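Local coordinates for DUF871 domain-containing protein (Enterococcus faecalis, PDB 2P0O) that is of unknown function but is probably a 6-phospho-N-acetylmuramidase-like protein with a TIM-barrel domain followed by a cyclophilin-like domain, at residues V9-G12 / E13-N17; H134-F138 / S139-A143; T356-T359 / E360-E364. One frame throughout, in Å; residues are numbered along the deposited sequence.

Contact 1: V9-G12 / E13-N17; sequences VFLG and EEITN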
loop_
_atom_site.group_PDB
_atom_site.type_symbol
_atom_site.label_atom_id
_atom_site.label_comp_id
_atom_site.label_asym_id
_atom_site.label_seq_id
_atom_site.Cartn_x
_atom_site.Cartn_y
_atom_site.Cartn_z
ATOM N N VAL A 9 7.992 11.612 0.341
ATOM C CA VAL A 9 7.997 13.026 0.661
ATOM C C VAL A 9 8.739 13.728 -0.457
ATOM O O VAL A 9 9.708 13.196 -0.977
ATOM C CB VAL A 9 8.644 13.288 2.028
ATOM C CG1 VAL A 9 8.840 14.779 2.251
ATOM C CG2 VAL A 9 7.773 12.698 3.136
ATOM N N PHE A 10 8.237 14.887 -0.860
ATOM C CA PHE A 10 8.784 15.642 -2.000
ATOM C C PHE A 10 9.435 16.920 -1.489
ATOM O O PHE A 10 8.759 17.830 -0.995
ATOM C CB PHE A 10 7.683 15.910 -3.030
ATOM C CG PHE A 10 7.187 14.649 -3.694
ATOM C CD1 PHE A 10 6.234 13.838 -3.069
ATOM C CD2 PHE A 10 7.741 14.223 -4.903
ATOM C CE1 PHE A 10 5.809 12.633 -3.672
ATOM C CE2 PHE A 10 7.318 13.033 -5.514
ATOM C CZ PHE A 10 6.358 12.250 -4.921
ATOM N N LEU A 11 10.764 16.952 -1.566
ATOM C CA LEU A 11 11.525 18.065 -1.008
ATOM C C LEU A 11 11.783 19.185 -2.007
ATOM O O LEU A 11 12.575 20.085 -1.725
ATOM C CB LEU A 11 12.847 17.576 -0.406
ATOM C CG LEU A 11 12.699 16.584 0.749
ATOM C CD1 LEU A 11 14.070 16.248 1.313
ATOM C CD2 LEU A 11 11.795 17.178 1.822
ATOM N N GLY A 12 11.117 19.115 -3.162
ATOM C CA GLY A 12 11.138 20.172 -4.172
ATOM C C GLY A 12 10.305 21.353 -3.710
ATOM O O GLY A 12 10.237 22.399 -4.365
ATOM N N GLU A 13 9.678 21.186 -2.557
ATOM C CA GLU A 13 8.877 22.238 -1.940
ATOM C C GLU A 13 9.209 22.300 -0.432
ATOM O O GLU A 13 9.757 21.345 0.133
ATOM C CB GLU A 13 7.383 21.950 -2.208
ATOM C CG GLU A 13 6.906 22.242 -3.686
ATOM C CD GLU A 13 6.721 20.981 -4.584
ATOM O OE1 GLU A 13 6.464 19.856 -4.065
ATOM O OE2 GLU A 13 6.810 21.138 -5.835
ATOM N N GLU A 14 8.907 23.419 0.218
ATOM C CA GLU A 14 9.168 23.544 1.664
ATOM C C GLU A 14 8.238 22.606 2.445
ATOM O O GLU A 14 7.065 22.440 2.065
ATOM C CB GLU A 14 9.036 24.998 2.131
ATOM C CG GLU A 14 9.339 25.243 3.624
ATOM C CD GLU A 14 10.738 24.781 4.053
ATOM O OE1 GLU A 14 11.715 25.561 3.864
ATOM O OE2 GLU A 14 10.846 23.643 4.593
ATOM N N ILE A 15 8.778 21.958 3.484
ATOM C CA ILE A 15 8.012 20.984 4.274
ATOM C C ILE A 15 6.907 21.688 5.060
ATOM O O ILE A 15 7.186 22.334 6.059
ATOM C CB ILE A 15 8.900 20.143 5.239
ATOM C CG1 ILE A 15 10.122 19.565 4.511
ATOM C CG2 ILE A 15 8.080 19.000 5.855
ATOM C CD1 ILE A 15 11.074 18.770 5.415
ATOM N N THR A 16 5.668 21.564 4.579
ATOM C CA THR A 16 4.497 22.192 5.202
ATOM C C THR A 16 4.145 21.531 6.524
ATOM O O THR A 16 4.669 20.437 6.838
ATOM C CB THR A 16 3.256 22.106 4.303
ATOM O OG1 THR A 16 2.942 20.733 4.066
ATOM C CG2 THR A 16 3.486 22.807 2.969
ATOM N N ASN A 17 3.226 22.177 7.294
ATOM C CA ASN A 17 2.750 21.560 8.532
ATOM C C ASN A 17 1.852 20.362 8.226
ATOM O O ASN A 17 1.913 19.329 8.926
ATOM C CB ASN A 17 2.068 22.611 9.396
ATOM C CG ASN A 17 3.047 23.717 9.813
ATOM O OD1 ASN A 17 4.265 23.498 9.829
ATOM N ND2 ASN A 17 2.522 24.900 10.154
#
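Leu11 and Ile15 meet side by side and point the same way, with methyl CD2 of Leu11 lying 4.0 Å from Ile15 CG1 and equally near the terminal methyl CD1 of Ile15. One methyl of the leucine thus touches both carbons of the longer isoleucine branch. No hydrogen bond spans this pair of segments, and this apolar touch joins them instead. The loop concerned is the first beta-alpha connection of a TIM barrel: it leaves strand 4-8, turns through Gly12 and runs into helix 17-28, for which Thr16 is the N-cap residue. Glu13 occupies the bend. Its chain kinks at chi2 (103°) and folds back over the preceding peptide, CG standing 3.4 Å from Gly12 O, while OE1 forms a salt bridge with Arg185. Beyond the loop apex, the carboxylate of Glu14 turns back on its own backbone, and OE2 accepts the N-H of Ile15 at 2.9 Å, a bent bond of 139° that meets the oxygen on its anti side, tilted out of the carboxylate plane. A second shell holds the apolar pair: Leu52 of helix 48-62 packs on Leu11, Leu55 of the same helix on Ile15, and the guanidinium of Arg51 donates to Leu11 O.

Contact 2: H134-F138 / S139-A143; sequences HQADF and SRLEA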
loop_
_atom_site.group_PDB
_atom_site.type_symbol
_atom_site.label_atom_id
_atom_site.label_comp_id
_atom_site.label_asym_id
_atom_site.label_seq_id
_atom_site.Cartn_x
_atom_site.Cartn_y
_atom_site.Cartn_z
ATOM N N HIS A 134 32.792 -7.599 -4.374
ATOM C CA HIS A 134 33.244 -6.511 -3.522
ATOM C C HIS A 134 32.646 -6.605 -2.123
ATOM O O HIS A 134 32.658 -5.620 -1.344
ATOM C CB HIS A 134 32.917 -5.162 -4.167
ATOM C CG HIS A 134 33.850 -4.798 -5.274
ATOM N ND1 HIS A 134 35.219 -4.734 -5.094
ATOM C CD2 HIS A 134 33.621 -4.497 -6.573
ATOM C CE1 HIS A 134 35.791 -4.396 -6.238
ATOM N NE2 HIS A 134 34.843 -4.245 -7.151
ATOM N N GLN A 135 32.139 -7.804 -1.806
ATOM C CA GLN A 135 31.640 -8.124 -0.470
ATOM C C GLN A 135 30.648 -7.068 0.021
ATOM O O GLN A 135 30.859 -6.403 1.044
ATOM C CB GLN A 135 32.813 -8.323 0.534
ATOM N N ALA A 136 29.581 -6.889 -0.751
ATOM C CA ALA A 136 28.498 -6.059 -0.305
ATOM C C ALA A 136 27.763 -6.824 0.783
ATOM O O ALA A 136 27.743 -8.064 0.788
ATOM C CB ALA A 136 27.569 -5.734 -1.448
ATOM N N ASP A 137 27.196 -6.070 1.717
ATOM C CA ASP A 137 26.233 -6.584 2.670
ATOM C C ASP A 137 24.888 -6.673 1.908
ATOM O O ASP A 137 24.191 -5.678 1.718
ATOM C CB ASP A 137 26.192 -5.641 3.887
ATOM C CG ASP A 137 25.313 -6.159 5.035
ATOM O OD1 ASP A 137 24.345 -6.923 4.787
ATOM O OD2 ASP A 137 25.593 -5.776 6.209
ATOM N N PHE A 138 24.561 -7.874 1.435
ATOM C CA PHE A 138 23.354 -8.116 0.634
ATOM C C PHE A 138 22.082 -7.969 1.449
ATOM O O PHE A 138 20.993 -7.795 0.878
ATOM C CB PHE A 138 23.407 -9.501 -0.031
ATOM C CG PHE A 138 24.084 -9.499 -1.380
ATOM C CD1 PHE A 138 25.416 -9.082 -1.514
ATOM C CD2 PHE A 138 23.389 -9.906 -2.522
ATOM C CE1 PHE A 138 26.039 -9.068 -2.774
ATOM C CE2 PHE A 138 23.999 -9.896 -3.771
ATOM C CZ PHE A 138 25.332 -9.480 -3.898
ATOM N N SER A 139 22.234 -8.029 2.776
ATOM C CA SER A 139 21.155 -7.779 3.735
ATOM C C SER A 139 20.842 -6.291 3.792
ATOM O O SER A 139 19.825 -5.888 4.369
ATOM C CB SER A 139 21.521 -8.279 5.142
ATOM O OG SER A 139 22.120 -7.248 5.917
ATOM N N ARG A 140 21.709 -5.470 3.202
ATOM C CA ARG A 140 21.432 -4.035 3.132
ATOM C C ARG A 140 21.161 -3.461 1.738
ATOM O O ARG A 140 21.178 -2.247 1.533
ATOM C CB ARG A 140 22.519 -3.286 3.869
ATOM C CG ARG A 140 22.416 -3.641 5.323
ATOM C CD ARG A 140 23.286 -2.826 6.098
ATOM N NE ARG A 140 22.684 -1.582 6.537
ATOM C CZ ARG A 140 23.304 -0.820 7.420
ATOM N NH1 ARG A 140 24.472 -1.229 7.886
ATOM N NH2 ARG A 140 22.784 0.319 7.833
ATOM N N LEU A 141 20.896 -4.355 0.791
ATOM C CA LEU A 141 20.662 -3.977 -0.579
ATOM C C LEU A 141 19.175 -4.032 -0.849
ATOM O O LEU A 141 18.540 -5.061 -0.593
ATOM C CB LEU A 141 21.412 -4.910 -1.528
ATOM C CG LEU A 141 22.948 -4.821 -1.508
ATOM C CD1 LEU A 141 23.587 -5.841 -2.464
ATOM C CD2 LEU A 141 23.458 -3.390 -1.761
ATOM N N GLU A 142 18.613 -2.923 -1.334
ATOM C CA GLU A 142 17.171 -2.830 -1.559
ATOM C C GLU A 142 16.928 -2.563 -3.027
ATOM O O GLU A 142 17.362 -1.530 -3.551
ATOM C CB GLU A 142 16.562 -1.713 -0.706
ATOM C CG GLU A 142 16.856 -1.904 0.773
ATOM C CD GLU A 142 16.262 -0.857 1.701
ATOM O OE1 GLU A 142 15.689 0.164 1.242
ATOM O OE2 GLU A 142 16.349 -1.079 2.928
ATOM N N ALA A 143 16.271 -3.493 -3.710
ATOM C CA ALA A 143 15.977 -3.278 -5.116
ATOM C C ALA A 143 14.631 -2.584 -5.168
ATOM O O ALA A 143 13.621 -3.182 -4.778
ATOM C CB ALA A 143 15.956 -4.604 -5.869
#
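Two torsions set up this turn: Asp137 places its carboxylate anti to the backbone N (chi1 -174°), where OD1 can meet Ser139, and Leu141 carries CG beside its own N (chi1 -68°), which, with an extended chi2, sets CD1 over the Phe138 ring. The segment is an alpha-beta connection of the TIM barrel, leading from helix 125-133, which ends in a Schellman motif with Gln135 as C-prime residue, into strand 141-144. Asp137 grips the bend with side chain and backbone. Its OD1 takes the hydroxyl of Ser139 at 2.5 Å from OG, on the syn side and somewhat out of the carboxylate plane, and adds a weak bond from Ser139 N. Its carbonyl O accepts Arg140 N at 2.9 Å, the donor standing well above the carbonyl plane. Although OD2 lies 3.7 Å from Arg140 CD, the guanidinium passes on, its plane steeply turned against the carboxylate, and NE forms a salt bridge with Asp115. A weak bond from Leu141 N to Phe138 O continues the turn. On the apolar side Ala136 CB touches Leu141 CD1, and that same methyl makes a CH-pi contact with Phe138, 3.8 Å from the ring centroid and 11° off the normal.

Contact 3: T356-T359 / E360-E364; sequences TLVT and EGTIE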
loop_
_atom_site.group_PDB
_atom_site.type_symbol
_atom_site.label_atom_id
_atom_site.label_comp_id
_atom_site.label_asym_id
_atom_site.label_seq_id
_atom_site.Cartn_x
_atom_site.Cartn_y
_atom_site.Cartn_z
ATOM N N THR A 356 -15.606 -5.485 8.093
ATOM C CA THR A 356 -16.598 -4.656 8.735
ATOM C C THR A 356 -17.269 -3.778 7.662
ATOM O O THR A 356 -16.603 -3.060 6.912
ATOM C CB THR A 356 -15.919 -3.811 9.809
ATOM O OG1 THR A 356 -15.271 -4.694 10.759
ATOM C CG2 THR A 356 -16.904 -2.888 10.504
ATOM N N LEU A 357 -18.591 -3.850 7.591
ATOM C CA LEU A 357 -19.352 -3.111 6.585
ATOM C C LEU A 357 -19.914 -1.899 7.277
ATOM O O LEU A 357 -20.524 -2.022 8.356
ATOM C CB LEU A 357 -20.489 -3.989 6.033
ATOM C CG LEU A 357 -20.032 -5.304 5.398
ATOM C CD1 LEU A 357 -21.215 -6.057 4.737
ATOM C CD2 LEU A 357 -18.852 -5.062 4.370
ATOM N N VAL A 358 -19.682 -0.729 6.681
ATOM C CA VAL A 358 -20.212 0.507 7.225
ATOM C C VAL A 358 -20.905 1.275 6.097
ATOM O O VAL A 358 -20.647 1.048 4.895
ATOM C CB VAL A 358 -19.136 1.399 7.937
ATOM C CG1 VAL A 358 -18.547 0.706 9.171
ATOM C CG2 VAL A 358 -18.017 1.830 6.952
ATOM N N THR A 359 -21.793 2.172 6.470
ATOM C CA THR A 359 -22.562 2.835 5.437
ATOM C C THR A 359 -21.726 3.945 4.755
ATOM O O THR A 359 -20.772 4.490 5.341
ATOM C CB THR A 359 -23.938 3.295 5.964
ATOM O OG1 THR A 359 -24.914 3.157 4.913
ATOM C CG2 THR A 359 -23.884 4.738 6.449
ATOM N N GLU A 360 -22.052 4.208 3.496
ATOM C CA GLU A 360 -21.237 5.069 2.645
ATOM C C GLU A 360 -20.982 6.441 3.290
ATOM O O GLU A 360 -21.896 7.064 3.825
ATOM C CB GLU A 360 -21.865 5.216 1.244
ATOM C CG GLU A 360 -20.989 6.023 0.262
ATOM C CD GLU A 360 -21.593 6.225 -1.141
ATOM O OE1 GLU A 360 -22.836 6.088 -1.323
ATOM O OE2 GLU A 360 -20.793 6.532 -2.072
ATOM N N GLY A 361 -19.711 6.853 3.269
ATOM C CA GLY A 361 -19.269 8.155 3.739
ATOM C C GLY A 361 -18.825 8.193 5.191
ATOM O O GLY A 361 -18.429 9.262 5.673
ATOM N N THR A 362 -18.875 7.048 5.892
ATOM C CA THR A 362 -18.647 7.037 7.355
ATOM C C THR A 362 -17.305 6.403 7.784
ATOM O O THR A 362 -16.988 6.329 8.976
ATOM C CB THR A 362 -19.819 6.400 8.142
ATOM O OG1 THR A 362 -19.923 5.009 7.830
ATOM C CG2 THR A 362 -21.142 7.080 7.793
ATOM N N ILE A 363 -16.527 5.944 6.816
ATOM C CA ILE A 363 -15.256 5.295 7.116
ATOM C C ILE A 363 -14.378 6.162 8.042
ATOM O O ILE A 363 -13.827 5.664 9.026
ATOM C CB ILE A 363 -14.513 4.872 5.837
ATOM C CG1 ILE A 363 -14.952 3.451 5.434
ATOM C CG2 ILE A 363 -12.956 4.881 6.054
ATOM C CD1 ILE A 363 -14.187 2.873 4.242
ATOM N N GLU A 364 -14.280 7.459 7.740
ATOM C CA GLU A 364 -13.484 8.372 8.555
ATOM C C GLU A 364 -13.915 8.442 10.028
ATOM O O GLU A 364 -13.069 8.322 10.915
ATOM C CB GLU A 364 -13.422 9.760 7.926
ATOM C CG GLU A 364 -12.742 9.769 6.549
ATOM C CD GLU A 364 -13.719 9.760 5.355
ATOM O OE1 GLU A 364 -14.694 8.945 5.356
ATOM O OE2 GLU A 364 -13.490 10.590 4.422
#
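Thr362 reaches back to Thr359 across a type II beta turn, and its side chain can be followed outward from CB. That carbon stands 3.5 Å from Thr359 O. Of the two branches it carries, OG1 lies between the backbone N and the carbonyl carbon (chi1 66°), where it donates to Thr359 O at 2.7 Å. The other branch, CG2, rests 3.8 Å from the methyl CG2 of Thr359, the two side chains crossing at a slant. Thr362 N also donates to Thr359 O, at 3.2 Å and in the carbonyl plane, whereas the hydroxyl comes in tilted 16° from it. One carbonyl oxygen is therefore held by two donors from the same residue, which ties the threonine's rotation to the closure of the turn. Gly361 supplies the positive phi (93°) required at the third position of such a turn. Alongside, Val358 uses two atoms: CB approaches Thr362 OG1, and CG2 meets Ile363 CG1 at 3.8 Å, the valine and isoleucine crossing nearly at a right angle. Strand 354-359 lies here between strands 242-247 and 260-263, and the turn passes it into the C-terminal helix 363-370, whose Ile363 packs against Leu244 of strand 242-247 and Ala232 of helix 228-240.

Read from the N terminus, the three contacts follow in series, each within a short local connection, and none nests within or crosses another. Contact 1 shapes the loop from the first barrel strand, 4-8, to helix 17-28. Contact 2, also in the barrel domain, makes the reverse connection, from helix 125-133 into strand 141-144; the nearest atoms of the two are about 14 Å apart. Contact 3 belongs to the second part of the chain, where strand 354-359 hands over to the final helix. Its centre lies about 44 Å from that of contact 2, across the centre of the chain. Together they illustrate local connections joining strands and helices in both directions.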